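Local coordinates for protein phytase (Debaryomyces castellii, PDB 2GFI) that hydrolyses phytate (inositol hexakisphosphate) as a 3-phytase with acid phosphatase activity, a member of the histidine acid phosphatase family, at residues Cys59-His70 against Pro370-Ala381; Leu310-Asn318 against Leu412-Ala420. All coordinates share one frame; numbering follows the deposited sequence.

Contact 1 (Cys59-His70 against Pro370-Ala381); sequences CTLEQVQLFSRH and PQGARTIIEKYA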
# COMPACT_ATOMS: atom_id res chain seq x y z
N CYS A 59 -16.59 -23.16 -14.27
CA CYS A 59 -17.65 -22.36 -14.86
C CYS A 59 -17.13 -21.78 -16.13
O CYS A 59 -15.96 -21.44 -16.23
CB CYS A 59 -18.16 -21.25 -13.94
SG CYS A 59 -19.07 -21.91 -12.54
N THR A 60 -18.02 -21.69 -17.10
CA THR A 60 -17.67 -21.21 -18.40
C THR A 60 -18.55 -20.02 -18.71
O THR A 60 -19.78 -20.09 -18.59
CB THR A 60 -17.83 -22.33 -19.45
OG1 THR A 60 -16.94 -23.40 -19.08
CG2 THR A 60 -17.26 -21.87 -20.82
N LEU A 61 -17.88 -18.92 -19.05
CA LEU A 61 -18.54 -17.70 -19.48
C LEU A 61 -19.48 -17.95 -20.65
O LEU A 61 -19.09 -18.54 -21.65
CB LEU A 61 -17.49 -16.65 -19.90
CG LEU A 61 -17.14 -15.60 -18.85
CD1 LEU A 61 -16.03 -14.77 -19.37
CD2 LEU A 61 -18.37 -14.75 -18.50
N GLU A 62 -20.70 -17.44 -20.52
CA GLU A 62 -21.67 -17.51 -21.61
C GLU A 62 -22.02 -16.15 -22.16
O GLU A 62 -22.20 -16.01 -23.36
CB GLU A 62 -22.93 -18.22 -21.15
CG GLU A 62 -22.75 -19.70 -20.92
CD GLU A 62 -24.03 -20.31 -20.40
OE1 GLU A 62 -24.49 -19.87 -19.35
OE2 GLU A 62 -24.59 -21.20 -21.06
N GLN A 63 -22.11 -15.15 -21.28
CA GLN A 63 -22.52 -13.81 -21.67
C GLN A 63 -22.07 -12.76 -20.64
O GLN A 63 -21.93 -13.07 -19.45
CB GLN A 63 -24.03 -13.78 -21.85
CG GLN A 63 -24.62 -12.52 -22.48
CD GLN A 63 -26.12 -12.56 -22.48
OE1 GLN A 63 -26.72 -13.61 -22.77
NE2 GLN A 63 -26.74 -11.45 -22.12
N VAL A 64 -21.85 -11.54 -21.08
CA VAL A 64 -21.64 -10.43 -20.17
C VAL A 64 -22.38 -9.21 -20.70
O VAL A 64 -22.38 -8.96 -21.89
CB VAL A 64 -20.12 -10.14 -19.95
CG1 VAL A 64 -19.44 -9.69 -21.28
CG2 VAL A 64 -19.90 -9.17 -18.78
N GLN A 65 -23.02 -8.48 -19.78
CA GLN A 65 -23.61 -7.19 -20.07
C GLN A 65 -22.93 -6.17 -19.17
O GLN A 65 -22.75 -6.39 -17.98
CB GLN A 65 -25.12 -7.21 -19.84
CG GLN A 65 -25.82 -8.49 -20.35
CD GLN A 65 -27.28 -8.54 -20.02
OE1 GLN A 65 -27.77 -7.68 -19.33
NE2 GLN A 65 -27.98 -9.57 -20.52
N LEU A 66 -22.49 -5.10 -19.80
CA LEU A 66 -21.94 -3.96 -19.16
C LEU A 66 -22.91 -2.78 -19.32
O LEU A 66 -23.36 -2.45 -20.43
CB LEU A 66 -20.59 -3.62 -19.79
CG LEU A 66 -20.03 -2.27 -19.34
CD1 LEU A 66 -19.75 -2.25 -17.81
CD2 LEU A 66 -18.78 -1.91 -20.15
N PHE A 67 -23.23 -2.16 -18.19
CA PHE A 67 -23.93 -0.92 -18.17
C PHE A 67 -23.03 0.07 -17.48
O PHE A 67 -22.80 -0.00 -16.29
CB PHE A 67 -25.27 -1.07 -17.46
CG PHE A 67 -26.18 -2.05 -18.14
CD1 PHE A 67 -27.03 -1.64 -19.17
CD2 PHE A 67 -26.15 -3.42 -17.78
CE1 PHE A 67 -27.88 -2.56 -19.81
CE2 PHE A 67 -26.98 -4.36 -18.42
CZ PHE A 67 -27.85 -3.93 -19.45
N SER A 68 -22.50 0.97 -18.28
CA SER A 68 -21.45 1.84 -17.85
C SER A 68 -21.91 3.31 -17.87
O SER A 68 -22.64 3.74 -18.78
CB SER A 68 -20.25 1.65 -18.75
OG SER A 68 -19.26 2.58 -18.43
N ARG A 69 -21.53 4.05 -16.83
CA ARG A 69 -21.68 5.50 -16.80
C ARG A 69 -20.56 6.06 -17.69
O ARG A 69 -19.60 5.34 -18.03
CB ARG A 69 -21.48 5.99 -15.37
CG ARG A 69 -21.82 7.40 -15.15
CD ARG A 69 -21.45 7.91 -13.79
NE ARG A 69 -21.76 9.32 -13.67
CZ ARG A 69 -21.57 10.02 -12.57
NH1 ARG A 69 -21.08 9.45 -11.49
NH2 ARG A 69 -21.89 11.31 -12.55
N HIS A 70 -20.69 7.32 -18.10
CA HIS A 70 -19.55 8.01 -18.71
C HIS A 70 -18.43 8.03 -17.66
O HIS A 70 -18.70 7.87 -16.45
CB HIS A 70 -19.92 9.43 -19.09
CG HIS A 70 -20.50 10.23 -17.95
ND1 HIS A 70 -19.72 10.79 -16.95
CD2 HIS A 70 -21.78 10.57 -17.67
CE1 HIS A 70 -20.50 11.41 -16.09
NE2 HIS A 70 -21.75 11.32 -16.51
N PRO A 370 -20.30 5.78 -9.22
CA PRO A 370 -19.18 6.69 -9.18
C PRO A 370 -18.99 7.12 -10.62
O PRO A 370 -19.62 6.53 -11.50
CB PRO A 370 -18.02 5.79 -8.74
CG PRO A 370 -18.40 4.45 -9.32
CD PRO A 370 -19.85 4.38 -9.02
N GLN A 371 -18.14 8.11 -10.86
CA GLN A 371 -17.77 8.42 -12.25
C GLN A 371 -17.16 7.16 -12.81
O GLN A 371 -16.41 6.48 -12.09
CB GLN A 371 -16.78 9.56 -12.31
CG GLN A 371 -17.31 10.87 -11.80
CD GLN A 371 -18.21 11.58 -12.82
OE1 GLN A 371 -18.57 11.01 -13.85
NE2 GLN A 371 -18.56 12.84 -12.53
N GLY A 372 -17.53 6.79 -14.04
CA GLY A 372 -16.98 5.60 -14.64
C GLY A 372 -17.64 4.36 -14.07
O GLY A 372 -17.08 3.26 -14.16
N ALA A 373 -18.81 4.52 -13.45
CA ALA A 373 -19.59 3.41 -12.91
C ALA A 373 -19.75 2.25 -13.91
O ALA A 373 -19.94 2.47 -15.10
CB ALA A 373 -20.96 3.88 -12.48
N ARG A 374 -19.71 1.03 -13.39
CA ARG A 374 -19.84 -0.14 -14.20
C ARG A 374 -20.77 -1.12 -13.51
O ARG A 374 -20.52 -1.55 -12.39
CB ARG A 374 -18.45 -0.77 -14.50
CG ARG A 374 -17.56 -0.98 -13.27
CD ARG A 374 -16.09 -0.92 -13.54
NE ARG A 374 -15.73 0.45 -13.87
CZ ARG A 374 -14.52 0.87 -14.21
NH1 ARG A 374 -13.49 0.03 -14.29
NH2 ARG A 374 -14.35 2.17 -14.45
N THR A 375 -21.87 -1.42 -14.16
CA THR A 375 -22.72 -2.47 -13.67
C THR A 375 -22.58 -3.60 -14.67
O THR A 375 -22.83 -3.43 -15.86
CB THR A 375 -24.17 -1.95 -13.54
OG1 THR A 375 -24.30 -1.27 -12.28
CG2 THR A 375 -25.21 -3.11 -13.52
N ILE A 376 -22.13 -4.74 -14.19
CA ILE A 376 -21.91 -5.87 -15.07
C ILE A 376 -22.77 -7.05 -14.62
O ILE A 376 -22.86 -7.35 -13.42
CB ILE A 376 -20.43 -6.25 -15.06
CG1 ILE A 376 -19.62 -5.26 -15.93
CG2 ILE A 376 -20.23 -7.71 -15.46
CD1 ILE A 376 -18.14 -5.30 -15.61
N ILE A 377 -23.45 -7.67 -15.59
CA ILE A 377 -24.04 -9.00 -15.42
C ILE A 377 -23.18 -10.03 -16.13
O ILE A 377 -22.92 -9.90 -17.32
CB ILE A 377 -25.47 -9.00 -15.96
CG1 ILE A 377 -26.25 -7.85 -15.31
CG2 ILE A 377 -26.13 -10.37 -15.70
CD1 ILE A 377 -27.60 -7.55 -15.92
N GLU A 378 -22.69 -11.02 -15.39
CA GLU A 378 -21.95 -12.14 -15.96
C GLU A 378 -22.91 -13.30 -15.97
O GLU A 378 -23.65 -13.47 -15.02
CB GLU A 378 -20.76 -12.58 -15.10
CG GLU A 378 -19.87 -11.44 -14.67
CD GLU A 378 -18.71 -11.87 -13.81
OE1 GLU A 378 -18.91 -12.63 -12.84
OE2 GLU A 378 -17.60 -11.42 -14.12
N LYS A 379 -22.86 -14.10 -17.02
CA LYS A 379 -23.65 -15.30 -17.12
C LYS A 379 -22.66 -16.38 -17.43
O LYS A 379 -21.86 -16.24 -18.33
CB LYS A 379 -24.67 -15.18 -18.27
CG LYS A 379 -25.49 -16.45 -18.48
CD LYS A 379 -26.26 -16.37 -19.76
CE LYS A 379 -26.93 -17.70 -20.05
NZ LYS A 379 -27.94 -17.53 -21.13
N TYR A 380 -22.70 -17.45 -16.66
CA TYR A 380 -21.78 -18.54 -16.92
C TYR A 380 -22.41 -19.88 -16.59
O TYR A 380 -23.34 -19.99 -15.77
CB TYR A 380 -20.46 -18.38 -16.13
CG TYR A 380 -20.61 -18.03 -14.65
CD1 TYR A 380 -21.08 -18.96 -13.72
CD2 TYR A 380 -20.25 -16.75 -14.19
CE1 TYR A 380 -21.22 -18.62 -12.37
CE2 TYR A 380 -20.34 -16.40 -12.87
CZ TYR A 380 -20.83 -17.33 -11.95
OH TYR A 380 -20.91 -16.97 -10.63
N ALA A 381 -21.87 -20.90 -17.23
CA ALA A 381 -22.40 -22.25 -17.13
C ALA A 381 -21.57 -23.02 -16.14
O ALA A 381 -20.34 -23.04 -16.21
CB ALA A 381 -22.36 -22.96 -18.52
O HOH W 1 -17.29 2.01 -16.91
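The guanidinium of R69 and the side-chain amide of Q371 lie stacked, their planes 13° apart, with Q371 OE1 3.4 Å from R69 CZ over the centre of one guanidinium face. P370 O sits at the edge of the same group, in its plane. R69 reaches this place because CG stands anti to the backbone N (chi1 -170°) and the chain stays extended as far as NE; beyond the two segments NH1 bonds to G39 O and NH2 forms a salt bridge with D333. Q371, bent at chi2 (-78°), also brings OE1 to the edge of the H70 ring, 3.0 Å from H70 CE1, while R69 CG covers one face of that imidazole. A leucine in place of R69 would probably leave the Q371 amide without its stacking partner and remove the salt bridge to D333. From here the two strands run antiparallel. R69 N bonds to A373 O, and beyond it the paired bonds of F67 with T375 and Q65 with I377 repeat; F67 N meets T375 O at 2.7 Å in the carbonyl plane. On one side of the sheet V64 CG2 packs against I376 CG2 (3.6 Å) and L66 CD1 against I376 CG1. The register slips at E62 and Q63, whose N-H groups both reach K379 O from the same face of its carbonyl plane: a classic beta bulge. E62 N lies 2.8 Å from K379 O. The longer bond runs from Q63 N to K379 O, at 3.2 Å. Strand 374-382 pairs in this way with strand 59-69 inside the central mixed sheet of the histidine phosphatase fold, and strand 59-69 delivers at its C-terminal end the R-H pair of the family's RHG motif, where H70 is the predicted nucleophile and D333 the predicted proton donor.

Contact 2 (Leu310-Asn318 against Leu412-Ala420); sequences LNASLELLN and LNDYNDYVA. With NAG (2-acetamido-2-deoxy-beta-D-glucopyranose), chain C.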
# COMPACT_ATOMS: atom_id res chain seq x y z
N LEU A 310 -34.08 -3.76 -17.16
CA LEU A 310 -34.02 -5.06 -16.46
C LEU A 310 -34.62 -6.17 -17.32
O LEU A 310 -34.01 -7.24 -17.45
CB LEU A 310 -34.69 -4.99 -15.10
CG LEU A 310 -34.53 -6.22 -14.20
CD1 LEU A 310 -33.08 -6.41 -13.89
CD2 LEU A 310 -35.38 -6.09 -12.95
N ASN A 311 -35.79 -5.89 -17.93
CA ASN A 311 -36.45 -6.81 -18.90
C ASN A 311 -35.59 -7.13 -20.11
O ASN A 311 -35.44 -8.30 -20.48
CB ASN A 311 -37.76 -6.19 -19.41
CG ASN A 311 -38.91 -6.38 -18.44
OD1 ASN A 311 -38.81 -7.15 -17.48
ND2 ASN A 311 -40.04 -5.70 -18.73
N ALA A 312 -35.03 -6.10 -20.72
CA ALA A 312 -34.20 -6.21 -21.91
C ALA A 312 -32.98 -7.07 -21.64
O ALA A 312 -32.68 -8.02 -22.40
CB ALA A 312 -33.77 -4.82 -22.39
N SER A 313 -32.29 -6.75 -20.54
CA SER A 313 -31.18 -7.55 -20.05
C SER A 313 -31.54 -9.02 -19.84
O SER A 313 -30.76 -9.92 -20.15
CB SER A 313 -30.63 -6.94 -18.74
OG SER A 313 -30.06 -7.93 -17.90
N LEU A 314 -32.73 -9.25 -19.28
CA LEU A 314 -33.22 -10.61 -19.06
C LEU A 314 -33.51 -11.32 -20.39
O LEU A 314 -33.14 -12.48 -20.55
CB LEU A 314 -34.45 -10.63 -18.14
CG LEU A 314 -35.06 -12.03 -17.96
CD1 LEU A 314 -34.14 -12.91 -17.16
CD2 LEU A 314 -36.45 -11.96 -17.34
N GLU A 315 -34.14 -10.62 -21.34
CA GLU A 315 -34.31 -11.14 -22.70
C GLU A 315 -32.97 -11.55 -23.28
O GLU A 315 -32.86 -12.61 -23.89
CB GLU A 315 -34.98 -10.12 -23.65
CG GLU A 315 -36.42 -9.83 -23.31
CD GLU A 315 -37.09 -8.90 -24.32
OE1 GLU A 315 -36.77 -9.02 -25.54
OE2 GLU A 315 -37.93 -8.05 -23.90
N LEU A 316 -31.93 -10.74 -23.07
CA LEU A 316 -30.60 -11.11 -23.55
C LEU A 316 -30.06 -12.37 -22.88
O LEU A 316 -29.45 -13.20 -23.54
CB LEU A 316 -29.60 -9.96 -23.40
CG LEU A 316 -29.85 -8.71 -24.28
CD1 LEU A 316 -28.99 -7.55 -23.84
CD2 LEU A 316 -29.53 -9.07 -25.71
N LEU A 317 -30.28 -12.52 -21.58
CA LEU A 317 -29.71 -13.68 -20.84
C LEU A 317 -30.44 -14.96 -21.22
O LEU A 317 -29.85 -16.05 -21.21
CB LEU A 317 -29.79 -13.48 -19.33
CG LEU A 317 -28.96 -12.32 -18.75
CD1 LEU A 317 -29.59 -11.84 -17.45
CD2 LEU A 317 -27.49 -12.71 -18.59
N ASN A 318 -31.73 -14.81 -21.52
CA ASN A 318 -32.60 -15.91 -21.87
C ASN A 318 -32.32 -16.42 -23.25
O ASN A 318 -32.57 -17.56 -23.54
CB ASN A 318 -34.07 -15.53 -21.72
CG ASN A 318 -34.54 -15.65 -20.29
OD1 ASN A 318 -35.54 -15.05 -19.89
ND2 ASN A 318 -33.82 -16.43 -19.51
N LEU A 412 -30.16 -19.08 -13.81
CA LEU A 412 -30.99 -18.28 -14.72
C LEU A 412 -32.50 -18.52 -14.57
O LEU A 412 -33.30 -17.60 -14.74
CB LEU A 412 -30.53 -18.46 -16.16
CG LEU A 412 -31.30 -17.74 -17.25
CD1 LEU A 412 -31.36 -16.23 -17.07
CD2 LEU A 412 -30.63 -18.11 -18.54
N ASN A 413 -32.88 -19.76 -14.23
CA ASN A 413 -34.27 -20.08 -13.96
C ASN A 413 -34.83 -19.30 -12.80
O ASN A 413 -35.89 -18.70 -12.91
CB ASN A 413 -34.45 -21.60 -13.77
CG ASN A 413 -34.12 -22.38 -15.03
OD1 ASN A 413 -34.48 -21.95 -16.14
ND2 ASN A 413 -33.41 -23.48 -14.88
N ASP A 414 -34.09 -19.30 -11.70
CA ASP A 414 -34.39 -18.48 -10.53
C ASP A 414 -34.28 -16.99 -10.82
O ASP A 414 -35.08 -16.20 -10.32
CB ASP A 414 -33.43 -18.84 -9.41
CG ASP A 414 -33.67 -20.22 -8.86
OD1 ASP A 414 -34.86 -20.66 -8.85
OD2 ASP A 414 -32.75 -20.94 -8.42
N TYR A 415 -33.31 -16.61 -11.64
CA TYR A 415 -33.13 -15.20 -11.99
C TYR A 415 -34.35 -14.68 -12.75
O TYR A 415 -34.75 -13.52 -12.57
CB TYR A 415 -31.86 -14.95 -12.80
CG TYR A 415 -31.69 -13.45 -13.05
CD1 TYR A 415 -31.55 -12.56 -11.96
CD2 TYR A 415 -31.72 -12.92 -14.35
CE1 TYR A 415 -31.44 -11.20 -12.17
CE2 TYR A 415 -31.59 -11.56 -14.57
CZ TYR A 415 -31.45 -10.70 -13.47
OH TYR A 415 -31.33 -9.36 -13.66
N ASN A 416 -34.95 -15.54 -13.58
CA ASN A 416 -36.22 -15.24 -14.24
C ASN A 416 -37.35 -14.90 -13.28
O ASN A 416 -38.08 -13.94 -13.50
CB ASN A 416 -36.60 -16.36 -15.21
CG ASN A 416 -36.03 -16.13 -16.59
OD1 ASN A 416 -36.58 -15.37 -17.38
ND2 ASN A 416 -34.90 -16.76 -16.87
N ASP A 417 -37.46 -15.67 -12.20
CA ASP A 417 -38.47 -15.45 -11.17
C ASP A 417 -38.24 -14.13 -10.42
O ASP A 417 -39.19 -13.39 -10.14
CB ASP A 417 -38.45 -16.61 -10.15
CG ASP A 417 -38.88 -17.95 -10.73
OD1 ASP A 417 -39.47 -17.98 -11.84
OD2 ASP A 417 -38.67 -19.03 -10.14
N TYR A 418 -36.96 -13.87 -10.10
CA TYR A 418 -36.52 -12.63 -9.48
C TYR A 418 -36.89 -11.43 -10.36
O TYR A 418 -37.55 -10.48 -9.90
CB TYR A 418 -35.00 -12.67 -9.19
CG TYR A 418 -34.52 -11.39 -8.54
CD1 TYR A 418 -34.78 -11.14 -7.20
CD2 TYR A 418 -33.86 -10.40 -9.28
CE1 TYR A 418 -34.39 -9.97 -6.60
CE2 TYR A 418 -33.45 -9.23 -8.69
CZ TYR A 418 -33.72 -9.03 -7.33
OH TYR A 418 -33.36 -7.89 -6.69
N VAL A 419 -36.48 -11.46 -11.62
CA VAL A 419 -36.83 -10.36 -12.52
C VAL A 419 -38.36 -10.18 -12.59
O VAL A 419 -38.86 -9.06 -12.40
CB VAL A 419 -36.20 -10.51 -13.91
CG1 VAL A 419 -36.69 -9.39 -14.82
CG2 VAL A 419 -34.71 -10.44 -13.78
N ALA A 420 -39.09 -11.28 -12.82
CA ALA A 420 -40.56 -11.22 -12.86
C ALA A 420 -41.14 -10.54 -11.61
O ALA A 420 -42.02 -9.71 -11.72
CB ALA A 420 -41.17 -12.61 -13.08
C1 NAG C . -41.27 -6.17 -18.12
C2 NAG C . -42.31 -5.04 -18.37
C3 NAG C . -43.75 -5.47 -18.02
C4 NAG C . -44.11 -6.81 -18.69
C5 NAG C . -43.01 -7.80 -18.26
C6 NAG C . -43.18 -9.20 -18.81
C7 NAG C . -41.42 -2.72 -18.27
C8 NAG C . -41.53 -1.44 -17.49
N2 NAG C . -41.93 -3.81 -17.67
O3 NAG C . -44.62 -4.44 -18.40
O4 NAG C . -45.45 -7.28 -18.44
O5 NAG C . -41.73 -7.35 -18.72
O6 NAG C . -42.02 -9.89 -18.43
O7 NAG C . -40.87 -2.70 -19.39
O HOH W 2 -31.87 -8.66 -16.19
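Knobs-into-holes packing between two nearly antiparallel helices, whose segment axes approach to 10.6 Å with 163° between their directions, is exemplified by L314, which sits as a knob among L412, Y415, N416 and V419. Its two methyls divide the work: CD2 lies 3.6 Å from V419 CG1, and CD1 approaches Y415 CD2 at 3.7 Å, obliquely to the ring. The L314 branch runs alongside Y415 and V419, pointing the opposite way; with CG anti to the backbone N (chi1 176°), both methyls lie within reach of the hole. One turn earlier L310 meets V419 tip to tip, L310 CG being 3.9 Å from V419 CG1, and one turn later L317 crosses Y415 at about a right angle, with L317 CD1 3.5 Å from Y415 CE2. L412 closes this end of the interface, its CD1 against L317 CB. The helices concerned, 302-318 and 412-423, both pack against strand 385-392 of the mixed sheet, where V388 touches L317 and L412. Y415 turns its ring toward helix 302-318: V419 CG2 of its own helix lies over one ring face, offset toward the rim, and a water lies in the ring plane at the edge. That water bridges the helices, 2.7 Å from Y415 OH, and donates to both L310 O and S313 OG; Y415 OH is also hydrogen-bonded to Y390 OH, giving this hydroxyl two polar neighbours. Toward the margin the amides of N318 and N416 come from opposite directions, nearly coplanar (6° between planes). Beside L310, the CB of N311 points away from helix 412-423, though its OD1 comes back to 4.1 Å from V419 CG1; its ND2 is joined covalently to C1 of the N-acetylglucosamine, which is hydrogen-bonded in turn to T426 O.

How the contacts relate
The centres of the two contacts lie about 15 Å apart on the same side of the chain's centre, and their segments alternate in sequence: 59-70, 310-318, 370-381, 412-420. Helix 302-318 is the element that joins them, since it rests on the strand pair of contact 1 while offering another flank to helix 412-423 in contact 2. A probable hydrogen bond, Q65 NE2 to S313 O, ties the two, and I377 CD1 packs on S313 OG. The example illustrates a layered alpha/beta architecture: strand 59-69 leads to the predicted catalytic end, from which its antiparallel partner runs back, whereas the outer helix pair, away from the annotated active-site residues, bears a glycan.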